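Local coordinates for extracellular solute-binding protein family 1 (Pseudothermotoga lettingae, PDB 5CI5) that binds alpha-D-tagatopyranose and, as an extracellular solute-binding protein, probably hands sugar to an ABC transporter for uptake, at residues G264-F269 and Q358-T363; D326-W331 and P338-M343; D249-M254 and F269-A274; Y143-F148 and N154-P159. One frame throughout, in Å; residues are numbered along the deposited sequence.

Contact 1 of 4, residues G264-F269 and Q358-T363; sequences GGPWSF and QIIFET. With T6T (alpha-D-tagatopyranose), chain C.
Ile360, on helix 355-363, pushes its CD1 methyl against Pro266 and Phe269, where a turn leads into helix 268-275, just behind the sugar pocket of this type 2 periplasmic-binding-protein fold. The apolar contact is buried but narrow, and it runs through that single methyl. CD1 of Ile360 lies 3.6 Å from CE2 of Phe269 and almost as close to CZ, reaching the ring obliquely. It is also 3.9 Å from CB of Pro266. With CG1 of Ile360 beside its backbone N (chi1 -67°) and the chain then running out straight, the methyl is carried outward from the helix to Phe269 and Pro266. Phe269 has more company: CA of Pro266 lies over the rim of one face, Trp357 meets the ring at about 85°, and Lys356 makes a cation-pi contact.

Polar bonding shapes each segment on its own. Gly265 to Ser268 form a type I turn, closed by Ser268 N to Gly265 O at 2.9 Å. Ser268 OG adds a second tie, accepting from Gly265 N at 3.1 Å along a nearly straight line (162°). Just before the turn, the backbone of Gly264 pairs with Leu140. On the helix, Ile359 O takes both Thr363 N and Thr363 OG1, from opposite faces of its plane.

The turn presents Trp267 to the ligand. Gly265 N and Ser268 OG lie over the rim of one face of the indole, while the opposite face receives T6T: its C1 sits 3.3 Å above the ring plane, over the centre, and its O1 is 3.3 Å from Trp267 CD2.

Contact 2 of 4, residues D326-W331 and P338-M343; sequences DVWMKW and PMPTRM
Trp328, turned to an unusual chi1 of -107°, lays its indole against Pro340, while Trp331, with CG opposite its backbone N (chi1 -171°), swings toward Pro338. The result is a helix-on-strand packing in which helix 325-335 covers the short strand 339-340, an antiparallel partner of strand 128-138 in the mixed sheet. Its centre is a proline-tryptophan CH-pi contact: CA of Pro340 stands 3.7 Å from the centroid of the Trp328 six-membered ring, only 8° off the normal. The proline ring extends the cover toward the rim, with CG 3.6 Å from Trp328 CE3. Toward the rim of the opposite face lies CG of Trp331, so the indole sits between its own helix and the strand. Pro338 O approaches the same indole at its edge, 3.5 Å from CZ3.

Trp134 adds a further aromatic partner, meeting Trp328 at a slant and Trp331 edge-to-face. A cis peptide bond precedes Pro338, whose side chain comes within about 6 Å of the bound sugar. The polar end of Trp331 is satisfied nearby, NE1 donating to Gly337 O, and that same NE1 has Pro338 CD packed 3.8 Å away.

Contact 3 of 4, residues D249-M254 and F269-A274; sequences DYRNMM and FPLIEA
Leu271 is the first residue of 269-274 to meet the other helix, and it does so by lying over a face of the Arg251 guanidinium. Its CD1 sits 3.7 Å above the plane at the centre of the group, while CB comes to 3.4 Å from Arg251 NE. The bend of the arginine chain at chi3 (63°) turns the guanidinium across the leucine. Its NH1 is engaged in a salt bridge with Asp248, one turn back. At the guanidinium's edge, in plane, a water accepts from Arg251 NE at 2.8 Å. This water also lies 2.7 Å from Asn252 OD1 and, more weakly placed, near Leu271 O; which of these it serves is not fixed.

Next comes Ile272. Its CB packs on the aliphatic part of the arginine, 3.9 Å from Arg251 CG. Farther out, Ile272 CD1 reaches SE of the selenomethionine Met254 at 4.0 Å.

The whole is a buried helix-helix packing, in which the axes of the two helical segments approach to 9.2 Å and cross at -45°. Arg251 also touches Trp267 of the tagatopyranose pocket, consistent with a second-shell place behind the sugar site of this solute-binding fold.

Contact 4 of 4, residues Y143-F148 and N154-P159; sequences YNKAMF and NPDNPP
This is a proline-rich loop folded back over a strand-to-helix junction: Pro155, Pro158 and Pro159 pack on Tyr143, Lys145 and Phe148, where strand 140-144 passes into helix 145-150, well out from the centre of the chain. Pro158 lies over one face of Tyr143 in a CH-pi contact, its CB 4.1 Å from the ring centroid and 24° off the normal. At the edge of that ring, Tyr143 OH stands 3.1 Å from Pro155 O; a hydrogen bond is possible there but not settled. Phe148 offers its own edge to Pro159, with CE2 4.0 Å from CD, and Tyr143 CD2 lies over the rim of one of its faces.

Lys145 crosses Pro155 at about a right angle, CG resting 3.7 Å from Pro155 CB. Its extended chain then carries NZ to OD1 of the solvent-exposed Asp156, a long salt bridge at 3.6 Å.

Each side also shapes itself. Asn144 caps the helix, OD1 accepting from Met147 N at 3.0 Å. Asn154 makes an Asx turn, OD1 taking Asp156 N at 3.0 Å from above its carbonyl plane, within a type I turn that runs to Asn157.

Strands 261-264 and 283-286 flank strand 140-144: Met261 touches Tyr143, Phe148 and Pro159, Ala286 meets Tyr143 and Pro158, and Ile172 of helix 162-172 packs on Phe148.

Overall arrangement
From the N terminus, contact 4 closes first, a short loop folding 154-159 back on 143-148 at the end of the middle strand of the three-stranded sheet. Contact 3 follows, joining helices 247-255 and 268-275, with strand 261-264 in the loop between them; it touches contact 4 where Met254 meets Tyr143 and Asn144. Contact 1 spans 88 residues, from 264-269 to helix 355-363. It crosses contact 3, shares Phe269 with it, and touches it where Trp267 lies beside Arg251. Contact 2, tying helix 325-335 to strand 339-340 of the mixed sheet, closes within that long span. Pro338 and Met339 pack against Trp267 and Ile360, linking contact 2 to contact 1 near the tagatopyranose, whereas contacts 2 and 4 lie far apart.

Contact 1 of 4, residues G264-F269 and Q358-T363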
# COMPACT_ATOMS: atom_id res chain seq x y z
N GLY A 264 5.77 6.66 0.16
CA GLY A 264 6.13 5.44 -0.54
C GLY A 264 6.66 4.41 0.43
O GLY A 264 6.41 4.48 1.63
N GLY A 265 7.41 3.46 -0.08
CA GLY A 265 7.87 2.34 0.73
C GLY A 265 8.61 1.32 -0.11
O GLY A 265 9.02 1.62 -1.24
N PRO A 266 8.79 0.10 0.41
CA PRO A 266 9.69 -0.84 -0.29
C PRO A 266 9.23 -1.30 -1.66
O PRO A 266 10.08 -1.66 -2.46
CB PRO A 266 9.78 -2.02 0.71
CG PRO A 266 8.62 -1.88 1.62
CD PRO A 266 8.42 -0.38 1.75
N TRP A 267 7.93 -1.24 -1.98
CA TRP A 267 7.49 -1.55 -3.35
C TRP A 267 8.00 -0.51 -4.35
O TRP A 267 8.14 -0.79 -5.55
CB TRP A 267 5.96 -1.63 -3.44
CG TRP A 267 5.30 -0.31 -3.32
CD1 TRP A 267 4.88 0.49 -4.34
CD2 TRP A 267 4.98 0.39 -2.12
NE1 TRP A 267 4.34 1.66 -3.85
CE2 TRP A 267 4.39 1.62 -2.48
CE3 TRP A 267 5.14 0.10 -0.76
CZ2 TRP A 267 3.98 2.56 -1.54
CZ3 TRP A 267 4.71 1.02 0.17
CH2 TRP A 267 4.13 2.23 -0.22
N SER A 268 8.29 0.70 -3.86
CA SER A 268 8.75 1.79 -4.69
C SER A 268 10.11 1.54 -5.28
O SER A 268 10.46 2.13 -6.30
CB SER A 268 8.83 3.08 -3.89
OG SER A 268 7.62 3.37 -3.22
N PHE A 269 10.91 0.71 -4.62
CA PHE A 269 12.32 0.63 -4.96
C PHE A 269 12.58 0.04 -6.35
O PHE A 269 13.23 0.71 -7.17
CB PHE A 269 13.08 -0.15 -3.89
CG PHE A 269 12.97 0.43 -2.50
CD1 PHE A 269 12.56 1.73 -2.26
CD2 PHE A 269 13.32 -0.36 -1.42
CE1 PHE A 269 12.50 2.22 -0.95
CE2 PHE A 269 13.26 0.15 -0.12
CZ PHE A 269 12.85 1.42 0.11
N GLN A 358 16.91 -0.77 6.95
CA GLN A 358 16.98 -0.68 8.41
C GLN A 358 15.78 0.09 8.91
O GLN A 358 15.14 -0.30 9.89
CB GLN A 358 18.27 0.01 8.87
CG GLN A 358 18.41 0.09 10.40
CD GLN A 358 18.81 1.47 10.88
OE1 GLN A 358 18.02 2.16 11.53
NE2 GLN A 358 20.04 1.88 10.57
N ILE A 359 15.49 1.18 8.22
CA ILE A 359 14.41 2.05 8.59
C ILE A 359 13.05 1.34 8.46
O ILE A 359 12.15 1.51 9.28
CB ILE A 359 14.48 3.34 7.71
CG1 ILE A 359 15.82 4.06 7.97
CG2 ILE A 359 13.33 4.23 8.01
CD1 ILE A 359 16.17 5.21 7.00
N ILE A 360 12.93 0.54 7.41
CA ILE A 360 11.70 -0.20 7.15
C ILE A 360 11.45 -1.22 8.24
O ILE A 360 10.37 -1.29 8.82
CB ILE A 360 11.76 -0.87 5.77
CG1 ILE A 360 11.78 0.19 4.68
CG2 ILE A 360 10.56 -1.79 5.54
CD1 ILE A 360 12.17 -0.30 3.30
N PHE A 361 12.47 -2.01 8.55
CA PHE A 361 12.33 -3.07 9.54
C PHE A 361 12.05 -2.51 10.94
O PHE A 361 11.31 -3.14 11.70
CB PHE A 361 13.58 -3.95 9.54
CG PHE A 361 13.73 -4.81 8.30
CD1 PHE A 361 12.62 -5.40 7.69
CD2 PHE A 361 14.97 -5.02 7.74
CE1 PHE A 361 12.77 -6.17 6.55
CE2 PHE A 361 15.13 -5.79 6.60
CZ PHE A 361 14.03 -6.37 6.00
N GLU A 362 12.61 -1.34 11.27
CA GLU A 362 12.37 -0.71 12.56
C GLU A 362 10.97 -0.12 12.67
O GLU A 362 10.39 -0.13 13.74
CB GLU A 362 13.42 0.38 12.81
CG GLU A 362 14.70 -0.21 13.30
CD GLU A 362 14.52 -0.94 14.63
OE1 GLU A 362 14.14 -0.28 15.63
OE2 GLU A 362 14.71 -2.17 14.66
N THR A 363 10.44 0.36 11.55
CA THR A 363 9.14 1.04 11.55
C THR A 363 7.96 0.06 11.44
O THR A 363 6.92 0.24 12.07
CB THR A 363 9.09 2.05 10.38
OG1 THR A 363 10.14 3.01 10.56
CG2 THR A 363 7.79 2.77 10.33
O3 T6T C . 0.58 -0.94 0.30
C3 T6T C . 0.02 -1.64 -0.81
C4 T6T C . -1.50 -1.72 -0.62
O4 T6T C . -1.80 -2.28 0.67
C5 T6T C . -2.05 -0.31 -0.73
O5 T6T C . -3.47 -0.33 -0.57
C6 T6T C . -1.66 0.30 -2.07
O6 T6T C . -0.24 0.34 -2.17
C2 T6T C . 0.38 -0.95 -2.08
O2 T6T C . -0.04 -1.75 -3.20
C1 T6T C . 1.90 -0.72 -2.19
O1 T6T C . 2.65 -1.88 -2.05

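Contact 2 of 4, residues D326-W331 and P338-M343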
# COMPACT_ATOMS: atom_id res chain seq x y z
N ASP A 326 12.84 -20.16 -1.56
CA ASP A 326 13.71 -20.00 -2.73
C ASP A 326 13.19 -18.92 -3.67
O ASP A 326 13.97 -18.13 -4.19
CB ASP A 326 13.86 -21.32 -3.50
CG ASP A 326 14.71 -22.33 -2.75
OD1 ASP A 326 15.47 -21.92 -1.85
OD2 ASP A 326 14.65 -23.53 -3.09
N VAL A 327 11.87 -18.89 -3.88
CA VAL A 327 11.27 -17.92 -4.80
C VAL A 327 11.46 -16.52 -4.26
O VAL A 327 11.86 -15.62 -5.01
CB VAL A 327 9.76 -18.23 -5.05
CG1 VAL A 327 9.06 -17.07 -5.73
CG2 VAL A 327 9.63 -19.49 -5.88
N TRP A 328 11.21 -16.32 -2.97
CA TRP A 328 11.31 -14.97 -2.43
C TRP A 328 12.77 -14.53 -2.30
O TRP A 328 13.06 -13.37 -2.50
CB TRP A 328 10.57 -14.84 -1.10
CG TRP A 328 9.33 -14.05 -1.30
CD1 TRP A 328 8.04 -14.53 -1.34
CD2 TRP A 328 9.23 -12.64 -1.54
NE1 TRP A 328 7.16 -13.50 -1.57
CE2 TRP A 328 7.87 -12.33 -1.69
CE3 TRP A 328 10.16 -11.62 -1.62
CZ2 TRP A 328 7.41 -11.03 -1.93
CZ3 TRP A 328 9.71 -10.33 -1.85
CH2 TRP A 328 8.35 -10.06 -2.02
N MSE A 329 13.68 -15.46 -1.99
CA MSE A 329 15.10 -15.11 -1.98
C MSE A 329 15.53 -14.60 -3.36
O MSE A 329 16.22 -13.57 -3.48
CB MSE A 329 15.96 -16.30 -1.57
CG MSE A 329 16.06 -16.48 -0.08
SE MSE A 329 17.07 -15.03 0.77
CE MSE A 329 18.85 -15.82 0.70
N LYS A 330 15.13 -15.30 -4.40
CA LYS A 330 15.48 -14.89 -5.75
C LYS A 330 14.85 -13.56 -6.12
O LYS A 330 15.50 -12.70 -6.73
CB LYS A 330 15.08 -15.98 -6.74
CG LYS A 330 15.48 -15.67 -8.18
CD LYS A 330 15.27 -16.87 -9.07
CE LYS A 330 15.70 -16.60 -10.50
NZ LYS A 330 15.46 -17.80 -11.37
N TRP A 331 13.60 -13.39 -5.75
CA TRP A 331 12.91 -12.12 -6.01
C TRP A 331 13.65 -10.94 -5.37
O TRP A 331 13.93 -9.95 -6.04
CB TRP A 331 11.47 -12.19 -5.49
CG TRP A 331 10.70 -11.01 -5.93
CD1 TRP A 331 10.84 -9.73 -5.47
CD2 TRP A 331 9.68 -10.98 -6.92
NE1 TRP A 331 9.95 -8.90 -6.12
CE2 TRP A 331 9.23 -9.64 -7.02
CE3 TRP A 331 9.08 -11.96 -7.71
CZ2 TRP A 331 8.22 -9.26 -7.89
CZ3 TRP A 331 8.07 -11.58 -8.58
CH2 TRP A 331 7.66 -10.23 -8.67
N PRO A 338 9.20 -5.78 -3.35
CA PRO A 338 8.84 -5.20 -2.05
C PRO A 338 9.31 -6.08 -0.89
O PRO A 338 10.16 -6.95 -1.07
CB PRO A 338 7.30 -5.14 -2.09
CG PRO A 338 6.91 -5.46 -3.52
CD PRO A 338 8.02 -6.30 -4.06
N MSE A 339 8.75 -5.88 0.30
CA MSE A 339 9.18 -6.62 1.46
C MSE A 339 8.58 -8.02 1.48
O MSE A 339 7.36 -8.18 1.32
CB MSE A 339 8.79 -5.87 2.73
CG MSE A 339 9.22 -6.52 4.01
SE MSE A 339 8.88 -5.27 5.47
CE MSE A 339 8.83 -6.49 6.92
N PRO A 340 9.43 -9.04 1.70
CA PRO A 340 8.88 -10.38 1.83
C PRO A 340 7.99 -10.48 3.06
O PRO A 340 8.32 -9.89 4.09
CB PRO A 340 10.12 -11.29 1.99
CG PRO A 340 11.32 -10.45 1.54
CD PRO A 340 10.91 -9.01 1.69
N THR A 341 6.89 -11.21 2.95
CA THR A 341 6.11 -11.58 4.13
C THR A 341 6.80 -12.65 4.98
O THR A 341 6.41 -12.85 6.11
CB THR A 341 4.73 -12.09 3.74
OG1 THR A 341 4.85 -13.23 2.87
CG2 THR A 341 3.96 -10.99 3.04
N ARG A 342 7.82 -13.32 4.43
CA ARG A 342 8.60 -14.32 5.18
C ARG A 342 9.76 -13.68 5.96
O ARG A 342 10.61 -13.00 5.39
CB ARG A 342 9.20 -15.37 4.26
CG ARG A 342 8.21 -16.26 3.49
CD ARG A 342 8.98 -17.25 2.62
NE ARG A 342 9.66 -18.23 3.49
CZ ARG A 342 9.29 -19.49 3.68
NH1 ARG A 342 8.25 -20.02 3.04
NH2 ARG A 342 9.99 -20.24 4.53
N MSE A 343 9.80 -13.96 7.26
CA MSE A 343 10.84 -13.46 8.15
C MSE A 343 12.21 -14.00 7.75
O MSE A 343 13.18 -13.24 7.68
CB MSE A 343 10.54 -13.84 9.60
CG MSE A 343 9.39 -13.07 10.16
SE MSE A 343 9.20 -13.31 12.07
CE MSE A 343 8.51 -15.10 12.04

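Contact 3 of 4, residues D249-M254 and F269-A274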
# COMPACT_ATOMS: atom_id res chain seq x y z
N ASP A 249 2.25 8.22 -9.45
CA ASP A 249 2.61 9.32 -10.34
C ASP A 249 3.81 10.09 -9.76
O ASP A 249 4.78 10.40 -10.47
CB ASP A 249 1.42 10.25 -10.53
CG ASP A 249 0.20 9.53 -11.02
OD1 ASP A 249 0.33 8.76 -11.99
OD2 ASP A 249 -0.90 9.70 -10.43
N TYR A 250 3.75 10.37 -8.47
CA TYR A 250 4.83 11.14 -7.83
C TYR A 250 6.15 10.38 -7.85
O TYR A 250 7.21 11.00 -7.97
CB TYR A 250 4.44 11.53 -6.41
CG TYR A 250 3.21 12.43 -6.35
CD1 TYR A 250 3.02 13.43 -7.29
CD2 TYR A 250 2.22 12.26 -5.37
CE1 TYR A 250 1.91 14.25 -7.24
CE2 TYR A 250 1.11 13.06 -5.32
CZ TYR A 250 0.95 14.06 -6.26
OH TYR A 250 -0.12 14.90 -6.24
N ARG A 251 6.11 9.05 -7.72
CA ARG A 251 7.33 8.24 -7.78
C ARG A 251 7.94 8.36 -9.17
O ARG A 251 9.16 8.49 -9.33
CB ARG A 251 7.05 6.77 -7.45
CG ARG A 251 8.26 5.88 -7.47
CD ARG A 251 7.90 4.40 -7.36
NE ARG A 251 7.09 3.95 -8.48
CZ ARG A 251 5.79 3.63 -8.42
NH1 ARG A 251 5.10 3.68 -7.28
NH2 ARG A 251 5.18 3.23 -9.52
N ASN A 252 7.10 8.30 -10.20
CA ASN A 252 7.61 8.43 -11.55
C ASN A 252 8.16 9.83 -11.82
O ASN A 252 9.17 9.99 -12.50
CB ASN A 252 6.51 8.03 -12.54
CG ASN A 252 6.34 6.52 -12.61
OD1 ASN A 252 7.31 5.80 -12.76
ND2 ASN A 252 5.11 6.04 -12.43
N MSE A 253 7.54 10.85 -11.23
CA MSE A 253 8.04 12.21 -11.37
C MSE A 253 9.32 12.37 -10.57
O MSE A 253 10.24 13.11 -10.98
CB MSE A 253 6.99 13.21 -10.90
CG MSE A 253 5.75 13.21 -11.78
SE MSE A 253 4.38 14.38 -11.07
CE MSE A 253 2.91 13.86 -12.23
N MSE A 254 9.41 11.67 -9.45
CA MSE A 254 10.62 11.73 -8.65
C MSE A 254 11.81 11.19 -9.48
O MSE A 254 12.92 11.71 -9.40
CB MSE A 254 10.45 10.96 -7.34
CG MSE A 254 11.63 11.09 -6.44
SE MSE A 254 11.37 10.18 -4.73
CE MSE A 254 9.83 11.20 -4.09
N PHE A 269 10.91 0.71 -4.62
CA PHE A 269 12.32 0.63 -4.96
C PHE A 269 12.58 0.04 -6.35
O PHE A 269 13.23 0.71 -7.17
CB PHE A 269 13.08 -0.15 -3.89
CG PHE A 269 12.97 0.43 -2.50
CD1 PHE A 269 12.56 1.73 -2.26
CD2 PHE A 269 13.32 -0.36 -1.42
CE1 PHE A 269 12.50 2.22 -0.95
CE2 PHE A 269 13.26 0.15 -0.12
CZ PHE A 269 12.85 1.42 0.11
N PRO A 270 12.07 -1.16 -6.66
CA PRO A 270 12.30 -1.65 -8.03
C PRO A 270 11.63 -0.78 -9.09
O PRO A 270 12.13 -0.65 -10.22
CB PRO A 270 11.70 -3.07 -8.01
CG PRO A 270 10.74 -3.08 -6.84
CD PRO A 270 11.40 -2.17 -5.82
N LEU A 271 10.51 -0.17 -8.73
CA LEU A 271 9.75 0.60 -9.70
C LEU A 271 10.46 1.91 -10.04
O LEU A 271 10.51 2.30 -11.21
CB LEU A 271 8.34 0.87 -9.19
CG LEU A 271 7.54 -0.42 -8.94
CD1 LEU A 271 6.19 -0.10 -8.28
CD2 LEU A 271 7.31 -1.22 -10.21
N ILE A 272 11.01 2.59 -9.06
CA ILE A 272 11.65 3.88 -9.34
C ILE A 272 12.94 3.62 -10.12
O ILE A 272 13.29 4.39 -11.02
CB ILE A 272 11.91 4.71 -8.05
CG1 ILE A 272 12.09 6.19 -8.43
CG2 ILE A 272 13.07 4.15 -7.20
CD1 ILE A 272 12.25 7.14 -7.24
N GLU A 273 13.62 2.51 -9.81
CA GLU A 273 14.89 2.18 -10.46
C GLU A 273 14.65 1.72 -11.89
O GLU A 273 15.48 1.96 -12.76
CB GLU A 273 15.67 1.13 -9.64
CG GLU A 273 16.24 1.73 -8.33
CD GLU A 273 16.74 0.71 -7.33
OE1 GLU A 273 16.83 -0.50 -7.66
OE2 GLU A 273 17.05 1.11 -6.18
N ALA A 274 13.52 1.07 -12.13
CA ALA A 274 13.13 0.74 -13.50
C ALA A 274 12.85 2.00 -14.33
O ALA A 274 13.22 2.06 -15.50
CB ALA A 274 11.92 -0.18 -13.50
O HOH W 1 8.57 4.52 -10.77

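Contact 4 of 4, residues Y143-F148 and N154-P159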
# COMPACT_ATOMS: atom_id res chain seq x y z
N TYR A 143 12.12 10.05 -0.69
CA TYR A 143 12.65 11.34 -1.11
C TYR A 143 13.89 11.22 -1.96
O TYR A 143 14.60 10.22 -1.94
CB TYR A 143 12.91 12.21 0.13
CG TYR A 143 14.02 11.74 1.05
CD1 TYR A 143 13.78 10.78 2.04
CD2 TYR A 143 15.30 12.29 0.97
CE1 TYR A 143 14.78 10.36 2.88
CE2 TYR A 143 16.31 11.87 1.81
CZ TYR A 143 16.05 10.91 2.77
OH TYR A 143 17.04 10.48 3.61
N ASN A 144 14.15 12.31 -2.69
CA ASN A 144 15.14 12.41 -3.74
C ASN A 144 16.32 13.20 -3.21
O ASN A 144 16.20 14.39 -2.93
CB ASN A 144 14.50 13.07 -4.96
CG ASN A 144 15.44 13.20 -6.16
OD1 ASN A 144 16.60 13.58 -6.02
ND2 ASN A 144 14.94 12.85 -7.34
N LYS A 145 17.48 12.55 -3.09
CA LYS A 145 18.65 13.17 -2.49
C LYS A 145 19.20 14.32 -3.32
O LYS A 145 19.60 15.35 -2.77
CB LYS A 145 19.72 12.11 -2.29
CG LYS A 145 19.45 11.15 -1.13
CD LYS A 145 20.60 10.15 -1.04
CE LYS A 145 20.84 9.66 0.37
NZ LYS A 145 22.15 8.94 0.43
N ALA A 146 19.21 14.13 -4.64
CA ALA A 146 19.81 15.12 -5.53
C ALA A 146 19.01 16.41 -5.49
O ALA A 146 19.58 17.49 -5.62
CB ALA A 146 19.87 14.59 -6.94
N MSE A 147 17.70 16.29 -5.33
CA MSE A 147 16.84 17.46 -5.27
C MSE A 147 17.04 18.20 -3.96
O MSE A 147 17.04 19.42 -3.97
CB MSE A 147 15.38 17.08 -5.47
CG MSE A 147 15.11 16.55 -6.86
SE MSE A 147 13.24 16.16 -7.15
CE MSE A 147 12.59 17.98 -7.33
N PHE A 148 17.24 17.49 -2.86
CA PHE A 148 17.56 18.14 -1.58
C PHE A 148 18.85 18.95 -1.74
O PHE A 148 18.92 20.14 -1.41
CB PHE A 148 17.68 17.10 -0.46
CG PHE A 148 16.39 16.84 0.28
CD1 PHE A 148 15.30 16.31 -0.38
CD2 PHE A 148 16.27 17.13 1.62
CE1 PHE A 148 14.12 16.06 0.29
CE2 PHE A 148 15.10 16.89 2.28
CZ PHE A 148 14.02 16.36 1.62
N ASN A 154 20.50 19.20 3.36
CA ASN A 154 21.20 17.94 3.62
C ASN A 154 20.32 16.69 3.40
O ASN A 154 19.42 16.44 4.21
CB ASN A 154 21.72 17.96 5.05
CG ASN A 154 22.54 16.75 5.39
OD1 ASN A 154 22.74 15.85 4.56
ND2 ASN A 154 23.05 16.72 6.62
N PRO A 155 20.61 15.89 2.36
CA PRO A 155 19.82 14.69 2.05
C PRO A 155 19.79 13.68 3.19
O PRO A 155 18.81 12.97 3.41
CB PRO A 155 20.53 14.09 0.84
CG PRO A 155 21.37 15.13 0.30
CD PRO A 155 21.74 16.03 1.43
N ASP A 156 20.89 13.63 3.94
CA ASP A 156 21.04 12.65 5.00
C ASP A 156 20.38 13.10 6.28
O ASP A 156 20.46 12.41 7.30
CB ASP A 156 22.52 12.37 5.23
CG ASP A 156 23.19 11.76 4.02
OD1 ASP A 156 22.48 11.10 3.23
OD2 ASP A 156 24.40 11.96 3.84
N ASN A 157 19.73 14.27 6.24
CA ASN A 157 18.94 14.76 7.36
C ASN A 157 17.52 15.15 6.92
O ASN A 157 17.16 16.33 6.93
CB ASN A 157 19.63 15.95 8.03
CG ASN A 157 19.01 16.29 9.38
OD1 ASN A 157 18.58 15.41 10.12
ND2 ASN A 157 18.96 17.58 9.70
N PRO A 158 16.72 14.16 6.52
CA PRO A 158 15.37 14.48 6.05
C PRO A 158 14.52 15.05 7.18
O PRO A 158 14.86 14.91 8.36
CB PRO A 158 14.84 13.12 5.55
CG PRO A 158 15.62 12.11 6.32
CD PRO A 158 17.00 12.72 6.46
N PRO A 159 13.44 15.75 6.82
CA PRO A 159 12.57 16.34 7.86
C PRO A 159 12.00 15.29 8.80
O PRO A 159 11.63 14.19 8.35
CB PRO A 159 11.45 17.00 7.04
CG PRO A 159 11.47 16.29 5.72
CD PRO A 159 12.91 15.95 5.47